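Local coordinates for protein alpha-1,4-endofucoidanase (Mariniflexile fucanivorans, PDB 6DLH) that hydrolyses fucoidan internally as a retaining alpha-1,4-endofucoidanase of glycoside hydrolase family 107, here as its catalytic domain with the Ig-like domains that follow, at residues R43-L49 / G376-T382; L359-V365 / N403-T408. All blocks are in the same frame, centred on the assembly; numbering follows the deposited sequence.

Contact 1 of 2, residues R43-L49 / G376-T382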
loop_
_atom_site.group_PDB
_atom_site.type_symbol
_atom_site.label_atom_id
_atom_site.label_comp_id
_atom_site.label_asym_id
_atom_site.label_seq_id
_atom_site.Cartn_x
_atom_site.Cartn_y
_atom_site.Cartn_z
ATOM N N ARG A 43 7.364 -22.424 7.381
ATOM C CA ARG A 43 6.768 -23.750 7.457
ATOM C C ARG A 43 5.550 -23.719 8.378
ATOM O O ARG A 43 5.666 -23.367 9.552
ATOM C CB ARG A 43 7.802 -24.805 7.867
ATOM C CG ARG A 43 8.718 -25.226 6.726
ATOM C CD ARG A 43 9.857 -26.151 7.114
ATOM N NE ARG A 43 9.449 -27.526 7.359
ATOM C CZ ARG A 43 9.387 -28.098 8.556
ATOM N NH1 ARG A 43 9.837 -27.459 9.622
ATOM N NH2 ARG A 43 8.864 -29.304 8.689
ATOM N N GLY A 44 4.385 -24.083 7.820
ATOM C CA GLY A 44 3.115 -24.046 8.531
ATOM C C GLY A 44 2.455 -22.665 8.507
ATOM O O GLY A 44 1.410 -22.473 9.125
ATOM N N ALA A 45 3.048 -21.724 7.765
ATOM C CA ALA A 45 2.680 -20.313 7.829
ATOM C C ALA A 45 1.577 -19.980 6.826
ATOM O O ALA A 45 1.613 -20.426 5.681
ATOM C CB ALA A 45 3.897 -19.441 7.594
ATOM N N LEU A 46 0.629 -19.146 7.277
ATOM C CA LEU A 46 -0.517 -18.721 6.491
ATOM C C LEU A 46 -0.417 -17.219 6.233
ATOM O O LEU A 46 -0.373 -16.429 7.177
ATOM C CB LEU A 46 -1.790 -19.059 7.276
ATOM C CG LEU A 46 -3.100 -18.530 6.689
ATOM C CD1 LEU A 46 -3.356 -19.137 5.311
ATOM C CD2 LEU A 46 -4.261 -18.847 7.617
ATOM N N GLY A 47 -0.405 -16.835 4.950
ATOM C CA GLY A 47 -0.250 -15.434 4.582
ATOM C C GLY A 47 -1.427 -14.891 3.775
ATOM O O GLY A 47 -2.223 -15.652 3.234
ATOM N N MET A 48 -1.526 -13.559 3.712
ATOM C CA MET A 48 -2.564 -12.869 2.964
ATOM C C MET A 48 -1.893 -11.816 2.085
ATOM O O MET A 48 -0.680 -11.611 2.182
ATOM C CB MET A 48 -3.565 -12.191 3.909
ATOM C CG MET A 48 -4.081 -13.106 5.004
ATOM S SD MET A 48 -5.303 -12.325 6.088
ATOM C CE MET A 48 -6.797 -12.404 5.101
ATOM N N LEU A 49 -2.685 -11.160 1.225
ATOM C CA LEU A 49 -2.140 -10.182 0.298
ATOM C C LEU A 49 -2.959 -8.901 0.370
ATOM O O LEU A 49 -4.183 -8.944 0.245
ATOM C CB LEU A 49 -2.154 -10.745 -1.131
ATOM C CG LEU A 49 -1.678 -9.764 -2.206
ATOM C CD1 LEU A 49 -0.209 -9.432 -2.014
ATOM C CD2 LEU A 49 -1.917 -10.305 -3.613
ATOM N N GLY A 376 4.332 -26.657 4.179
ATOM C CA GLY A 376 5.042 -25.430 3.868
ATOM C C GLY A 376 4.204 -24.203 4.214
ATOM O O GLY A 376 3.466 -24.203 5.197
ATOM N N GLY A 377 4.328 -23.165 3.382
ATOM C CA GLY A 377 3.648 -21.902 3.621
ATOM C C GLY A 377 2.855 -21.466 2.399
ATOM O O GLY A 377 3.168 -21.879 1.281
ATOM N N ILE A 378 1.821 -20.652 2.638
ATOM C CA ILE A 378 0.960 -20.163 1.573
ATOM C C ILE A 378 0.685 -18.677 1.786
ATOM O O ILE A 378 0.163 -18.280 2.830
ATOM C CB ILE A 378 -0.355 -20.967 1.489
ATOM C CG1 ILE A 378 -0.102 -22.451 1.197
ATOM C CG2 ILE A 378 -1.270 -20.337 0.440
ATOM C CD1 ILE A 378 -1.346 -23.314 1.271
ATOM N N THR A 379 1.057 -17.868 0.782
ATOM C CA THR A 379 0.535 -16.520 0.662
ATOM C C THR A 379 -0.728 -16.580 -0.187
ATOM O O THR A 379 -0.640 -16.701 -1.402
ATOM C CB THR A 379 1.518 -15.578 -0.048
ATOM O OG1 THR A 379 2.794 -15.674 0.581
ATOM C CG2 THR A 379 1.056 -14.138 -0.022
ATOM N N TRP A 380 -1.902 -16.515 0.447
ATOM C CA TRP A 380 -3.110 -16.435 -0.353
ATOM C C TRP A 380 -3.180 -15.059 -0.996
ATOM O O TRP A 380 -2.983 -14.046 -0.327
ATOM C CB TRP A 380 -4.366 -16.731 0.477
ATOM C CG TRP A 380 -4.645 -18.199 0.561
ATOM C CD1 TRP A 380 -4.413 -19.028 1.623
ATOM C CD2 TRP A 380 -5.159 -19.025 -0.496
ATOM N NE1 TRP A 380 -4.785 -20.308 1.311
ATOM C CE2 TRP A 380 -5.237 -20.337 0.014
ATOM C CE3 TRP A 380 -5.582 -18.777 -1.807
ATOM C CZ2 TRP A 380 -5.734 -21.394 -0.747
ATOM C CZ3 TRP A 380 -6.070 -19.820 -2.562
ATOM C CH2 TRP A 380 -6.133 -21.109 -2.034
ATOM N N GLY A 381 -3.447 -15.051 -2.305
ATOM C CA GLY A 381 -3.889 -13.840 -2.968
ATOM C C GLY A 381 -5.327 -13.555 -2.557
ATOM O O GLY A 381 -6.255 -14.043 -3.202
ATOM N N THR A 382 -5.481 -12.774 -1.478
ATOM C CA THR A 382 -6.760 -12.453 -0.867
ATOM C C THR A 382 -7.329 -11.199 -1.516
ATOM O O THR A 382 -6.676 -10.161 -1.517
ATOM C CB THR A 382 -6.596 -12.225 0.646
ATOM O OG1 THR A 382 -5.582 -11.234 0.857
ATOM C CG2 THR A 382 -6.240 -13.489 1.400
#
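Leu46 and Gly47 pair in parallel with Ile378 and Thr379, joining the first and last strands along the chain of a parallel sheet consistent with the (beta/alpha)8-type barrel of the related GH29 fucosidases. Ile378 N donates to Ala45 O (3.1 Å), Gly47 N to Ile378 O and Trp380 N to Gly47 O, while Gly44 N extends the pairing by donating to Gly376 O. The strands run close here: a CB on Gly47 would fall only 3.3 Å from Ile378 O. Past the last backbone bond the pairing partner changes, and Leu49 N donates a hydrogen bond to Thr382 OG1 (2.9 Å).

Met48 crosses Thr382 at about a right angle. Its CB lies 3.9 Å from Thr382 CG2, CG packs on Phe405 of helix 399-415, and SD carries the bend (chi3 79°) that brings CE back to the same methyl, 3.9 Å from Thr382 CG2. With chi1 at 54°, Thr382 holds OG1 between its backbone N and carbonyl carbon, against Leu49, and leaves CG2 to Met48. A valine here would probably leave Leu49 N without an acceptor, because Trp380 O, 3.3 Å from Leu49 N, is poorly angled to replace the hydroxyl.

Thr379 points to the other side of the sheet, where its OG1 bonds with Tyr80, His341 and Glu145. Leu46 N bonds to Asp79, a calcium ligand. The Leu46 side chain faces the surrounding helices together with Ile378, whose CG2 covers the rim of one Trp380 face; Leu46 CD1 meets that indole in plane at its edge, 3.8 Å from Trp380 CD1.

Contact 2 of 2, residues L359-V365 / N403-T408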
loop_
_atom_site.group_PDB
_atom_site.type_symbol
_atom_site.label_atom_id
_atom_site.label_comp_id
_atom_site.label_asym_id
_atom_site.label_seq_id
_atom_site.Cartn_x
_atom_site.Cartn_y
_atom_site.Cartn_z
ATOM N N LEU A 359 -12.458 -21.518 -5.241
ATOM C CA LEU A 359 -12.606 -22.728 -4.438
ATOM C C LEU A 359 -13.880 -22.622 -3.599
ATOM O O LEU A 359 -14.281 -21.530 -3.204
ATOM C CB LEU A 359 -11.380 -22.902 -3.528
ATOM C CG LEU A 359 -10.050 -23.172 -4.233
ATOM C CD1 LEU A 359 -8.919 -23.410 -3.240
ATOM C CD2 LEU A 359 -10.158 -24.350 -5.196
ATOM N N THR A 360 -14.521 -23.766 -3.340
ATOM C CA THR A 360 -15.598 -23.826 -2.365
ATOM C C THR A 360 -14.980 -23.624 -0.983
ATOM O O THR A 360 -13.775 -23.801 -0.822
ATOM C CB THR A 360 -16.319 -25.182 -2.399
ATOM O OG1 THR A 360 -15.348 -26.164 -2.038
ATOM C CG2 THR A 360 -16.951 -25.516 -3.737
ATOM N N ASP A 361 -15.814 -23.284 0.008
ATOM C CA ASP A 361 -15.366 -23.147 1.385
ATOM C C ASP A 361 -14.606 -24.405 1.799
ATOM O O ASP A 361 -13.507 -24.307 2.336
ATOM C CB ASP A 361 -16.532 -22.869 2.344
ATOM C CG ASP A 361 -17.270 -21.565 2.089
ATOM O OD1 ASP A 361 -16.811 -20.780 1.235
ATOM O OD2 ASP A 361 -18.295 -21.336 2.769
ATOM N N GLU A 362 -15.198 -25.579 1.549
ATOM C CA GLU A 362 -14.591 -26.855 1.911
ATOM C C GLU A 362 -13.229 -27.028 1.230
ATOM O O GLU A 362 -12.271 -27.471 1.859
ATOM C CB GLU A 362 -15.528 -28.016 1.561
ATOM C CG GLU A 362 -14.991 -29.374 1.980
ATOM N N GLN A 363 -13.156 -26.721 -0.071
ATOM C CA GLN A 363 -11.913 -26.858 -0.819
ATOM C C GLN A 363 -10.866 -25.886 -0.273
ATOM O O GLN A 363 -9.707 -26.258 -0.124
ATOM C CB GLN A 363 -12.146 -26.638 -2.318
ATOM C CG GLN A 363 -12.775 -27.831 -3.032
ATOM C CD GLN A 363 -13.327 -27.426 -4.379
ATOM O OE1 GLN A 363 -13.398 -26.243 -4.707
ATOM N NE2 GLN A 363 -13.732 -28.407 -5.175
ATOM N N PHE A 364 -11.284 -24.651 0.052
ATOM C CA PHE A 364 -10.352 -23.644 0.535
ATOM C C PHE A 364 -9.644 -24.120 1.802
ATOM O O PHE A 364 -8.422 -24.019 1.902
ATOM C CB PHE A 364 -11.044 -22.302 0.777
ATOM C CG PHE A 364 -10.066 -21.181 1.020
ATOM C CD1 PHE A 364 -9.506 -20.487 -0.042
ATOM C CD2 PHE A 364 -9.677 -20.840 2.310
ATOM C CE1 PHE A 364 -8.580 -19.471 0.178
ATOM C CE2 PHE A 364 -8.749 -19.830 2.531
ATOM C CZ PHE A 364 -8.205 -19.142 1.461
ATOM N N VAL A 365 -10.429 -24.650 2.750
ATOM C CA VAL A 365 -9.931 -25.131 4.031
ATOM C C VAL A 365 -8.994 -26.316 3.800
ATOM O O VAL A 365 -7.932 -26.402 4.422
ATOM C CB VAL A 365 -11.098 -25.478 4.979
ATOM C CG1 VAL A 365 -10.614 -26.087 6.281
ATOM C CG2 VAL A 365 -11.966 -24.252 5.267
ATOM N N ASN A 403 -15.028 -14.863 4.954
ATOM C CA ASN A 403 -15.755 -16.093 5.237
ATOM C C ASN A 403 -14.807 -17.294 5.179
ATOM O O ASN A 403 -14.689 -18.048 6.146
ATOM C CB ASN A 403 -16.939 -16.247 4.279
ATOM C CG ASN A 403 -17.622 -17.594 4.370
ATOM O OD1 ASN A 403 -18.286 -17.888 5.359
ATOM N ND2 ASN A 403 -17.488 -18.410 3.332
ATOM N N GLN A 404 -14.095 -17.443 4.052
ATOM C CA GLN A 404 -13.249 -18.606 3.829
ATOM C C GLN A 404 -12.092 -18.648 4.829
ATOM O O GLN A 404 -11.772 -19.708 5.371
ATOM C CB GLN A 404 -12.783 -18.661 2.371
ATOM C CG GLN A 404 -13.926 -18.757 1.362
ATOM C CD GLN A 404 -13.473 -19.240 0.003
ATOM O OE1 GLN A 404 -12.454 -18.791 -0.533
ATOM N NE2 GLN A 404 -14.239 -20.153 -0.577
ATOM N N PHE A 405 -11.477 -17.483 5.072
ATOM C CA PHE A 405 -10.380 -17.330 6.017
ATOM C C PHE A 405 -10.822 -17.634 7.448
ATOM O O PHE A 405 -10.072 -18.234 8.213
ATOM C CB PHE A 405 -9.709 -15.958 5.849
ATOM C CG PHE A 405 -8.327 -16.049 5.256
ATOM C CD1 PHE A 405 -8.145 -16.157 3.888
ATOM C CD2 PHE A 405 -7.206 -16.090 6.071
ATOM C CE1 PHE A 405 -6.872 -16.286 3.347
ATOM C CE2 PHE A 405 -5.933 -16.219 5.531
ATOM C CZ PHE A 405 -5.766 -16.311 4.165
ATOM N N GLU A 406 -12.056 -17.248 7.799
ATOM C CA GLU A 406 -12.594 -17.524 9.123
ATOM C C GLU A 406 -12.818 -19.025 9.314
ATOM O O GLU A 406 -12.458 -19.573 10.353
ATOM C CB GLU A 406 -13.862 -16.708 9.382
ATOM C CG GLU A 406 -13.598 -15.240 9.679
ATOM C CD GLU A 406 -13.000 -14.902 11.035
ATOM O OE1 GLU A 406 -12.674 -15.836 11.798
ATOM O OE2 GLU A 406 -12.868 -13.697 11.329
ATOM N N LEU A 407 -13.421 -19.690 8.314
ATOM C CA LEU A 407 -13.611 -21.133 8.390
ATOM C C LEU A 407 -12.254 -21.820 8.539
ATOM O O LEU A 407 -12.089 -22.690 9.387
ATOM C CB LEU A 407 -14.370 -21.627 7.150
ATOM C CG LEU A 407 -15.825 -21.160 7.046
ATOM C CD1 LEU A 407 -16.423 -21.492 5.687
ATOM C CD2 LEU A 407 -16.678 -21.738 8.172
ATOM N N THR A 408 -11.280 -21.407 7.719
ATOM C CA THR A 408 -9.908 -21.881 7.820
ATOM C C THR A 408 -9.363 -21.691 9.237
ATOM O O THR A 408 -8.712 -22.589 9.775
ATOM C CB THR A 408 -9.012 -21.189 6.785
ATOM O OG1 THR A 408 -9.537 -21.470 5.486
ATOM C CG2 THR A 408 -7.566 -21.628 6.860
HETATM O O HOH W 1 -11.616 -19.581 -3.027
#
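Gln404 reaches across to Leu359 and Asp361 at the start of the neighbouring helix and grips both with a single amide nitrogen. NE2 donates to Leu359 O (3.0 Å), approaching from above that carbonyl plane, and to the anti lone pair of Asp361 OD1 (3.2 Å); both acceptors lie in the amide plane, which fixes its rotation. CG stands anti to the carbonyl carbon (chi1 -60°) and the chain runs extended from there, carrying the amide across to the neighbouring helix. Asp361 OD2 in turn receives Asn403 ND2 (3.1 Å), which comes from above the carboxylate plane. Two neutral amides thus hold this carboxylate, and its place in the first turn of a helix would probably favour its negative charge.

Deeper in, Phe364 lies against the same glutamine. Gln404 CB sits over one face of the ring, offset toward the rim, in a CH-pi contact 4.1 Å from its centroid. At the ring edge, in plane, Thr408 OG1 approaches Phe364 CD2 to 3.2 Å, and Phe364 CZ touches Phe405 CE1. Val365 CG2 packs on Leu407 CB nearer the surface.

A second shell sets these groups. Water 1 bridges Leu359 N and Gln404 OE1, an oxygen that also accepts from Gln346. A capping box between Thr360 and Gln363 starts the helix that presents Asp361 and Phe364, and Thr408 OG1 is turned by its bond to Gln404 O (2.8 Å).

Segments 361-365 and 403-408 cross at -54°, their axes 9.1 Å apart at closest approach, and they lie against the barrel sheet: Phe364 meets the Trp380 ring just after strand 377-379, while Phe405 rests on Leu46 of strand 46-49.

Along the chain, strand 46-49 comes first, and more than 300 residues pass before segment 376-382 returns to its side in contact 1, a closure that spans most of the barrel. Contact 2 closes a far shorter loop, from the start of helix 361-372 to helix 399-415. The two loops cross rather than nest: segment 359-365 precedes the second half of contact 1, and segment 403-408 follows it. Where they meet, Phe405 CE1 packs 3.5 Å from Thr382 CG2. The paired strands of the first contact are thereby backed by the paired helices of the second.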